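Local coordinates for sensor protein kinase HptS (Staphylococcus aureus, PDB 6LKI) that probably serves as the membrane sensor histidine kinase of a two-component system, passing an extracellular signal, likely hexose phosphate, to its response regulator, at residues R118-I130 against A133-R145. Residues are numbered along the deposited sequence; the frame is centred on the assembly and turned at random.
Sequences RQFALIVDQYDNI and ANDDRFTIGEKYR
L122 sets a methyl over the centre of the F138 ring: CD1 lies 3.9 Å from the centroid, only 10° off the ring normal, a CH-pi contact made with the two side chains roughly at right angles. The same CD1 reaches CE1 of Y144 at 3.8 Å, so one branch serves two rings, while CD2 meets CB of A133, its non-hydrogen-bonded partner across the strands. Y144 swings its ring there with CG anti to the backbone N (chi1 174°), and its CB rests on CG1 of V124. This illustrates how the loop leaving a beta hairpin can fold back against it: in the four-stranded antiparallel sheet 130-133 is the outer strand, paired with 120-125, and the chain toward helix 146-149 returns over them, with a single bridge at N129 and K143. Backbone bonds fasten the return, I130 N giving to E142 O and I130 O accepting from G141 N within a type II turn, where positive phi suits glycine. Near the turn of the hairpin, K143 NZ is hydrogen-bonded to N129 OD1 at 3.0 Å. At the other end, N134 OD1 takes an almost straight bond from A121 N (2.8 Å, 172°), its ND2 holding a water shared with Q119 O. D135 approaches one face of F120, CB 3.6 Å from CD2 and OD2 above the plane but offset toward the rim; OD2 uses its syn lone pair in a salt bridge to R137 NE and is also hydrogen-bonded to Y168 OH.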
ATOM      1  N   ARG B 118     -24.304 -25.933  14.746  1.00 71.09           N
ATOM      2  CA  ARG B 118     -24.085 -24.664  15.450  1.00 71.21           C
ATOM      3  C   ARG B 118     -22.681 -24.589  16.047  1.00 71.50           C
ATOM      4  O   ARG B 118     -22.452 -23.921  17.058  1.00 70.10           O
ATOM      5  CB  ARG B 118     -25.146 -24.435  16.530  1.00 73.53           C
ATOM      6  CG  ARG B 118     -26.538 -24.177  15.979  1.00 75.16           C
ATOM      7  CD  ARG B 118     -26.628 -22.805  15.325  1.00 76.25           C
ATOM      8  NE  ARG B 118     -27.914 -22.591  14.666  1.00 82.16           N
ATOM      9  CZ  ARG B 118     -28.051 -22.147  13.421  1.00 81.83           C
ATOM     10  NH1 ARG B 118     -26.978 -21.868  12.691  1.00 78.33           N
ATOM     11  NH2 ARG B 118     -29.260 -21.982  12.902  1.00 81.50           N
ATOM     12  N   GLN B 119     -21.733 -25.284  15.422  1.00 69.58           N
ATOM     13  CA  GLN B 119     -20.332 -25.226  15.815  1.00 68.66           C
ATOM     14  C   GLN B 119     -19.633 -24.165  14.974  1.00 64.30           C
ATOM     15  O   GLN B 119     -19.654 -24.232  13.740  1.00 64.99           O
ATOM     16  CB  GLN B 119     -19.655 -26.585  15.636  1.00 69.09           C
ATOM     17  CG  GLN B 119     -20.279 -27.718  16.437  1.00 70.90           C
ATOM     18  CD  GLN B 119     -19.523 -29.023  16.273  1.00 74.09           C
ATOM     19  OE1 GLN B 119     -18.338 -29.026  15.937  1.00 74.23           O
ATOM     20  NE2 GLN B 119     -20.205 -30.138  16.507  1.00 73.35           N
ATOM     21  N   PHE B 120     -19.018 -23.192  15.636  1.00 60.67           N
ATOM     22  CA  PHE B 120     -18.377 -22.072  14.964  1.00 63.17           C
ATOM     23  C   PHE B 120     -16.864 -22.247  14.981  1.00 61.84           C
ATOM     24  O   PHE B 120     -16.315 -23.060  15.727  1.00 59.86           O
ATOM     25  CB  PHE B 120     -18.785 -20.749  15.619  1.00 61.95           C
ATOM     26  CG  PHE B 120     -20.261 -20.479  15.557  1.00 67.37           C
ATOM     27  CD1 PHE B 120     -21.119 -21.013  16.504  1.00 69.75           C
ATOM     28  CD2 PHE B 120     -20.791 -19.699  14.543  1.00 66.29           C
ATOM     29  CE1 PHE B 120     -22.478 -20.769  16.445  1.00 69.19           C
ATOM     30  CE2 PHE B 120     -22.149 -19.452  14.479  1.00 67.03           C
ATOM     31  CZ  PHE B 120     -22.993 -19.987  15.431  1.00 69.63           C
ATOM     32  N   ALA B 121     -16.190 -21.467  14.137  1.00 59.25           N
ATOM     33  CA  ALA B 121     -14.757 -21.606  13.930  1.00 57.32           C
ATOM     34  C   ALA B 121     -14.051 -20.277  14.157  1.00 57.10           C
ATOM     35  O   ALA B 121     -14.581 -19.213  13.823  1.00 54.16           O
ATOM     36  CB  ALA B 121     -14.447 -22.120  12.519  1.00 55.49           C
ATOM     37  N   LEU B 122     -12.850 -20.357  14.728  1.00 56.27           N
ATOM     38  CA  LEU B 122     -11.969 -19.215  14.916  1.00 55.21           C
ATOM     39  C   LEU B 122     -10.556 -19.624  14.531  1.00 56.68           C
ATOM     40  O   LEU B 122     -10.173 -20.788  14.674  1.00 56.67           O
ATOM     41  CB  LEU B 122     -11.979 -18.714  16.371  1.00 59.05           C
ATOM     42  CG  LEU B 122     -13.004 -17.662  16.803  1.00 63.67           C
ATOM     43  CD1 LEU B 122     -13.108 -17.627  18.319  1.00 68.80           C
ATOM     44  CD2 LEU B 122     -12.625 -16.295  16.268  1.00 60.86           C
ATOM     45  N   ILE B 123      -9.780 -18.661  14.041  1.00 54.73           N
ATOM     46  CA  ILE B 123      -8.364 -18.864  13.753  1.00 55.07           C
ATOM     47  C   ILE B 123      -7.590 -17.735  14.415  1.00 56.56           C
ATOM     48  O   ILE B 123      -7.824 -16.559  14.113  1.00 56.39           O
ATOM     49  CB  ILE B 123      -8.070 -18.912  12.244  1.00 50.43           C
ATOM     50  CG1 ILE B 123      -8.690 -20.161  11.618  1.00 50.28           C
ATOM     51  CG2 ILE B 123      -6.567 -18.881  11.998  1.00 53.64           C
ATOM     52  CD1 ILE B 123      -8.295 -20.383  10.174  1.00 45.75           C
ATOM     53  N   VAL B 124      -6.678 -18.089  15.320  1.00 56.54           N
ATOM     54  CA  VAL B 124      -5.901 -17.107  16.061  1.00 60.18           C
ATOM     55  C   VAL B 124      -4.419 -17.426  15.925  1.00 61.42           C
ATOM     56  O   VAL B 124      -4.024 -18.585  15.761  1.00 61.19           O
ATOM     57  CB  VAL B 124      -6.300 -17.051  17.554  1.00 64.16           C
ATOM     58  CG1 VAL B 124      -7.752 -16.622  17.703  1.00 65.31           C
ATOM     59  CG2 VAL B 124      -6.054 -18.393  18.222  1.00 64.91           C
ATOM     60  N   ASP B 125      -3.598 -16.383  15.996  1.00 62.60           N
ATOM     61  CA  ASP B 125      -2.155 -16.545  15.971  1.00 64.75           C
ATOM     62  C   ASP B 125      -1.637 -16.809  17.385  1.00 70.56           C
ATOM     63  O   ASP B 125      -2.389 -16.803  18.362  1.00 69.72           O
ATOM     64  CB  ASP B 125      -1.489 -15.316  15.348  1.00 64.90           C
ATOM     65  CG  ASP B 125      -1.871 -14.018  16.043  1.00 67.49           C
ATOM     66  OD1 ASP B 125      -2.669 -14.062  17.002  1.00 69.56           O
ATOM     67  OD2 ASP B 125      -1.374 -12.951  15.623  1.00 66.17           O
ATOM     68  N   GLN B 126      -0.327 -17.043  17.501  1.00 69.91           N
ATOM     69  CA  GLN B 126       0.275 -17.221  18.819  1.00 72.15           C
ATOM     70  C   GLN B 126       0.214 -15.951  19.659  1.00 74.22           C
ATOM     71  O   GLN B 126       0.349 -16.027  20.885  1.00 77.01           O
ATOM     72  CB  GLN B 126       1.725 -17.688  18.684  1.00 72.08           C
ATOM     73  CG  GLN B 126       2.725 -16.575  18.480  1.00 75.28           C
ATOM     74  CD  GLN B 126       2.903 -16.223  17.021  1.00 75.04           C
ATOM     75  OE1 GLN B 126       1.947 -15.863  16.333  1.00 72.38           O
ATOM     76  NE2 GLN B 126       4.132 -16.334  16.536  1.00 74.18           N
ATOM     77  N   TYR B 127       0.027 -14.793  19.035  1.00 72.34           N
ATOM     78  CA  TYR B 127      -0.230 -13.563  19.767  1.00 72.53           C
ATOM     79  C   TYR B 127      -1.699 -13.398  20.126  1.00 73.16           C
ATOM     80  O   TYR B 127      -2.061 -12.381  20.721  1.00 74.50           O
ATOM     81  CB  TYR B 127       0.250 -12.348  18.970  1.00 72.42           C
ATOM     82  CG  TYR B 127       1.642 -12.502  18.409  1.00 74.18           C
ATOM     83  CD1 TYR B 127       2.690 -12.942  19.210  1.00 74.02           C
ATOM     84  CD2 TYR B 127       1.909 -12.214  17.079  1.00 73.08           C
ATOM     85  CE1 TYR B 127       3.964 -13.086  18.700  1.00 75.39           C
ATOM     86  CE2 TYR B 127       3.178 -12.353  16.562  1.00 74.50           C
ATOM     87  CZ  TYR B 127       4.200 -12.790  17.376  1.00 77.29           C
ATOM     88  OH  TYR B 127       5.465 -12.931  16.862  1.00 79.52           O
ATOM     89  N   ASP B 128      -2.542 -14.373  19.785  1.00 71.81           N
ATOM     90  CA  ASP B 128      -3.957 -14.406  20.148  1.00 72.26           C
ATOM     91  C   ASP B 128      -4.801 -13.396  19.376  1.00 70.55           C
ATOM     92  O   ASP B 128      -5.891 -13.035  19.832  1.00 70.17           O
ATOM     93  CB  ASP B 128      -4.156 -14.199  21.658  1.00 75.31           C
ATOM     94  CG  ASP B 128      -4.229 -15.501  22.432  1.00 77.45           C
ATOM     95  OD1 ASP B 128      -3.690 -16.518  21.960  1.00 75.85           O
ATOM     96  OD2 ASP B 128      -4.837 -15.496  23.526  1.00 81.04           O
ATOM     97  N   ASN B 129      -4.334 -12.931  18.219  1.00 68.79           N
ATOM     98  CA  ASN B 129      -5.158 -12.105  17.344  1.00 68.26           C
ATOM     99  C   ASN B 129      -6.128 -12.975  16.552  1.00 65.80           C
ATOM    100  O   ASN B 129      -5.761 -14.046  16.064  1.00 61.60           O
ATOM    101  CB  ASN B 129      -4.292 -11.311  16.364  1.00 67.26           C
ATOM    102  CG  ASN B 129      -3.397 -10.297  17.045  1.00 70.10           C
ATOM    103  OD1 ASN B 129      -3.765  -9.702  18.057  1.00 72.39           O
ATOM    104  ND2 ASN B 129      -2.205 -10.101  16.494  1.00 71.42           N
ATOM    105  N   ILE B 130      -7.361 -12.501  16.399  1.00 62.76           N
ATOM    106  CA  ILE B 130      -8.358 -13.225  15.615  1.00 61.73           C
ATOM    107  C   ILE B 130      -8.066 -13.018  14.133  1.00 59.46           C
ATOM    108  O   ILE B 130      -8.051 -11.884  13.645  1.00 61.09           O
ATOM    109  CB  ILE B 130      -9.784 -12.774  15.964  1.00 64.33           C
ATOM    110  CG1 ILE B 130     -10.137 -13.182  17.397  1.00 67.31           C
ATOM    111  CG2 ILE B 130     -10.783 -13.371  14.981  1.00 60.72           C
ATOM    112  CD1 ILE B 130     -11.556 -12.841  17.800  1.00 67.40           C
ATOM    113  N   ALA B 133     -13.202 -15.808  11.554  1.00 51.37           N
ATOM    114  CA  ALA B 133     -14.372 -16.070  12.383  1.00 51.71           C
ATOM    115  C   ALA B 133     -15.606 -16.101  11.499  1.00 49.88           C
ATOM    116  O   ALA B 133     -15.858 -15.148  10.755  1.00 55.77           O
ATOM    117  CB  ALA B 133     -14.527 -15.005  13.475  1.00 54.55           C
ATOM    118  N   ASN B 134     -16.366 -17.194  11.572  1.00 53.08           N
ATOM    119  CA  ASN B 134     -17.676 -17.275  10.941  1.00 52.25           C
ATOM    120  C   ASN B 134     -18.798 -16.963  11.924  1.00 55.57           C
ATOM    121  O   ASN B 134     -19.957 -17.310  11.672  1.00 56.01           O
ATOM    122  CB  ASN B 134     -17.881 -18.652  10.304  1.00 50.94           C
ATOM    123  CG  ASN B 134     -17.679 -19.794  11.284  1.00 52.17           C
ATOM    124  OD1 ASN B 134     -17.513 -19.582  12.484  1.00 52.97           O
ATOM    125  ND2 ASN B 134     -17.694 -21.018  10.770  1.00 54.96           N
ATOM    126  N   ASP B 135     -18.468 -16.318  13.040  1.00 57.66           N
ATOM    127  CA  ASP B 135     -19.422 -15.926  14.068  1.00 63.09           C
ATOM    128  C   ASP B 135     -19.320 -14.420  14.260  1.00 62.96           C
ATOM    129  O   ASP B 135     -18.219 -13.884  14.419  1.00 64.00           O
ATOM    130  CB  ASP B 135     -19.135 -16.668  15.380  1.00 63.52           C
ATOM    131  CG  ASP B 135     -20.111 -16.318  16.494  1.00 69.98           C
ATOM    132  OD1 ASP B 135     -21.017 -15.484  16.285  1.00 69.71           O
ATOM    133  OD2 ASP B 135     -19.965 -16.889  17.596  1.00 69.99           O
ATOM    134  N   ASP B 136     -20.469 -13.741  14.244  1.00 68.94           N
ATOM    135  CA  ASP B 136     -20.476 -12.291  14.380  1.00 68.03           C
ATOM    136  C   ASP B 136     -20.219 -11.835  15.809  1.00 67.57           C
ATOM    137  O   ASP B 136     -19.881 -10.665  16.018  1.00 70.04           O
ATOM    138  CB  ASP B 136     -21.805 -11.721  13.881  1.00 70.03           C
ATOM    139  CG  ASP B 136     -21.877 -11.661  12.365  1.00 71.41           C
ATOM    140  OD1 ASP B 136     -20.853 -11.330  11.730  1.00 73.39           O
ATOM    141  OD2 ASP B 136     -22.956 -11.949  11.808  1.00 74.72           O
ATOM    142  N   ARG B 137     -20.364 -12.730  16.793  1.00 68.65           N
ATOM    143  CA  ARG B 137     -19.997 -12.395  18.165  1.00 71.67           C
ATOM    144  C   ARG B 137     -18.555 -11.920  18.257  1.00 72.56           C
ATOM    145  O   ARG B 137     -18.221 -11.102  19.121  1.00 74.99           O
ATOM    146  CB  ARG B 137     -20.194 -13.605  19.077  1.00 71.70           C
ATOM    147  CG  ARG B 137     -21.634 -14.029  19.290  1.00 73.58           C
ATOM    148  CD  ARG B 137     -21.719 -15.027  20.436  1.00 77.23           C
ATOM    149  NE  ARG B 137     -21.570 -16.404  19.973  1.00 80.10           N
ATOM    150  CZ  ARG B 137     -22.450 -17.371  20.209  1.00 79.87           C
ATOM    151  NH1 ARG B 137     -23.545 -17.117  20.913  1.00 80.26           N
ATOM    152  NH2 ARG B 137     -22.234 -18.595  19.748  1.00 79.02           N
ATOM    153  N   PHE B 138     -17.691 -12.422  17.381  1.00 70.78           N
ATOM    154  CA  PHE B 138     -16.276 -12.094  17.385  1.00 69.16           C
ATOM    155  C   PHE B 138     -15.949 -11.181  16.212  1.00 69.29           C
ATOM    156  O   PHE B 138     -16.563 -11.264  15.144  1.00 68.56           O
ATOM    157  CB  PHE B 138     -15.427 -13.365  17.323  1.00 70.22           C
ATOM    158  CG  PHE B 138     -15.528 -14.210  18.556  1.00 70.13           C
ATOM    159  CD1 PHE B 138     -14.833 -13.866  19.701  1.00 72.82           C
ATOM    160  CD2 PHE B 138     -16.337 -15.334  18.579  1.00 69.39           C
ATOM    161  CE1 PHE B 138     -14.928 -14.634  20.844  1.00 76.10           C
ATOM    162  CE2 PHE B 138     -16.437 -16.108  19.719  1.00 72.94           C
ATOM    163  CZ  PHE B 138     -15.732 -15.757  20.854  1.00 76.53           C
ATOM    164  N   THR B 139     -14.977 -10.301  16.425  1.00 70.57           N
ATOM    165  CA  THR B 139     -14.582  -9.310  15.434  1.00 72.06           C
ATOM    166  C   THR B 139     -13.154  -9.586  14.992  1.00 70.52           C
ATOM    167  O   THR B 139     -12.268  -9.788  15.829  1.00 69.89           O
ATOM    168  CB  THR B 139     -14.704  -7.892  15.997  1.00 71.23           C
ATOM    169  OG1 THR B 139     -16.058  -7.649  16.397  1.00 72.34           O
ATOM    170  CG2 THR B 139     -14.295  -6.862  14.954  1.00 70.75           C
ATOM    171  N   ILE B 140     -12.942  -9.603  13.675  1.00 69.36           N
ATOM    172  CA  ILE B 140     -11.611  -9.817  13.125  1.00 67.77           C
ATOM    173  C   ILE B 140     -10.674  -8.731  13.638  1.00 68.73           C
ATOM    174  O   ILE B 140     -11.052  -7.558  13.742  1.00 73.61           O
ATOM    175  CB  ILE B 140     -11.682  -9.858  11.585  1.00 65.23           C
ATOM    176  CG1 ILE B 140     -10.413 -10.466  10.993  1.00 60.72           C
ATOM    177  CG2 ILE B 140     -11.989  -8.484  10.994  1.00 64.92           C
ATOM    178  CD1 ILE B 140     -10.556 -11.928  10.676  1.00 58.43           C
ATOM    179  N   GLY B 141      -9.457  -9.128  14.003  1.00 67.26           N
ATOM    180  CA  GLY B 141      -8.470  -8.178  14.480  1.00 68.44           C
ATOM    181  C   GLY B 141      -8.319  -8.135  15.987  1.00 70.07           C
ATOM    182  O   GLY B 141      -7.208  -7.979  16.502  1.00 70.43           O
ATOM    183  N   GLU B 142      -9.430  -8.263  16.709  1.00 71.03           N
ATOM    184  CA  GLU B 142      -9.385  -8.215  18.160  1.00 71.96           C
ATOM    185  C   GLU B 142      -8.784  -9.505  18.717  1.00 71.62           C
ATOM    186  O   GLU B 142      -8.523 -10.472  17.996  1.00 71.78           O
ATOM    187  CB  GLU B 142     -10.784  -7.977  18.726  1.00 74.49           C
ATOM    188  CG  GLU B 142     -11.690  -7.212  17.774  1.00 73.60           C
ATOM    189  CD  GLU B 142     -12.804  -6.460  18.477  1.00 78.29           C
ATOM    190  OE1 GLU B 142     -13.389  -7.011  19.433  1.00 78.72           O
ATOM    191  OE2 GLU B 142     -13.105  -5.321  18.061  1.00 81.36           O
ATOM    192  N   LYS B 143      -8.565  -9.503  20.026  1.00 72.52           N
ATOM    193  CA  LYS B 143      -7.945 -10.611  20.735  1.00 74.92           C
ATOM    194  C   LYS B 143      -8.982 -11.656  21.122  1.00 76.72           C
ATOM    195  O   LYS B 143     -10.153 -11.343  21.348  1.00 76.35           O
ATOM    196  CB  LYS B 143      -7.242 -10.103  21.995  1.00 76.84           C
ATOM    197  CG  LYS B 143      -5.967  -9.314  21.713  1.00 74.45           C
ATOM    198  CD  LYS B 143      -4.726 -10.067  22.175  1.00 75.66           C
ATOM    199  CE  LYS B 143      -3.590  -9.981  21.200  1.00 75.50           C
ATOM    200  NZ  LYS B 143      -3.265  -8.620  20.816  1.00 76.82           N
ATOM    201  N   TYR B 144      -8.530 -12.900  21.239  1.00 77.94           N
ATOM    202  CA  TYR B 144      -9.393 -13.988  21.669  1.00 79.44           C
ATOM    203  C   TYR B 144      -9.277 -14.203  23.176  1.00 83.24           C
ATOM    204  O   TYR B 144      -8.175 -14.171  23.736  1.00 81.05           O
ATOM    205  CB  TYR B 144      -9.049 -15.277  20.926  1.00 79.12           C
ATOM    206  CG  TYR B 144      -9.809 -16.485  21.422  1.00 82.14           C
ATOM    207  CD1 TYR B 144     -11.198 -16.502  21.425  1.00 82.50           C
ATOM    208  CD2 TYR B 144      -9.139 -17.609  21.883  1.00 82.26           C
ATOM    209  CE1 TYR B 144     -11.898 -17.604  21.878  1.00 82.86           C
ATOM    210  CE2 TYR B 144      -9.829 -18.716  22.335  1.00 82.67           C
ATOM    211  CZ  TYR B 144     -11.208 -18.708  22.331  1.00 83.55           C
ATOM    212  OH  TYR B 144     -11.900 -19.809  22.782  1.00 84.25           O
ATOM    213  N   ARG B 145     -10.417 -14.417  23.820  1.00 85.39           N
ATOM    214  CA  ARG B 145     -10.479 -14.650  25.265  1.00 86.66           C
ATOM    215  C   ARG B 145     -11.532 -15.721  25.520  1.00 88.80           C
ATOM    216  O   ARG B 145     -12.739 -15.437  25.466  1.00 89.91           O
ATOM    217  CB  ARG B 145     -10.802 -13.366  26.023  1.00 88.56           C
ATOM    218  CG  ARG B 145      -9.691 -12.326  25.984  1.00 88.31           C
ATOM    219  CD  ARG B 145     -10.250 -10.921  25.826  1.00 88.90           C
ATOM    220  NE  ARG B 145      -9.199  -9.907  25.829  1.00 89.90           N
ATOM    221  CZ  ARG B 145      -9.295  -8.724  25.229  1.00 90.28           C
ATOM    222  NH1 ARG B 145     -10.402  -8.398  24.574  1.00 88.30           N
ATOM    223  NH2 ARG B 145      -8.287  -7.865  25.286  1.00 85.77           N
TER
HETATM  224  O   HOH W   1     -17.916 -23.512  11.658  1.00 55.93           O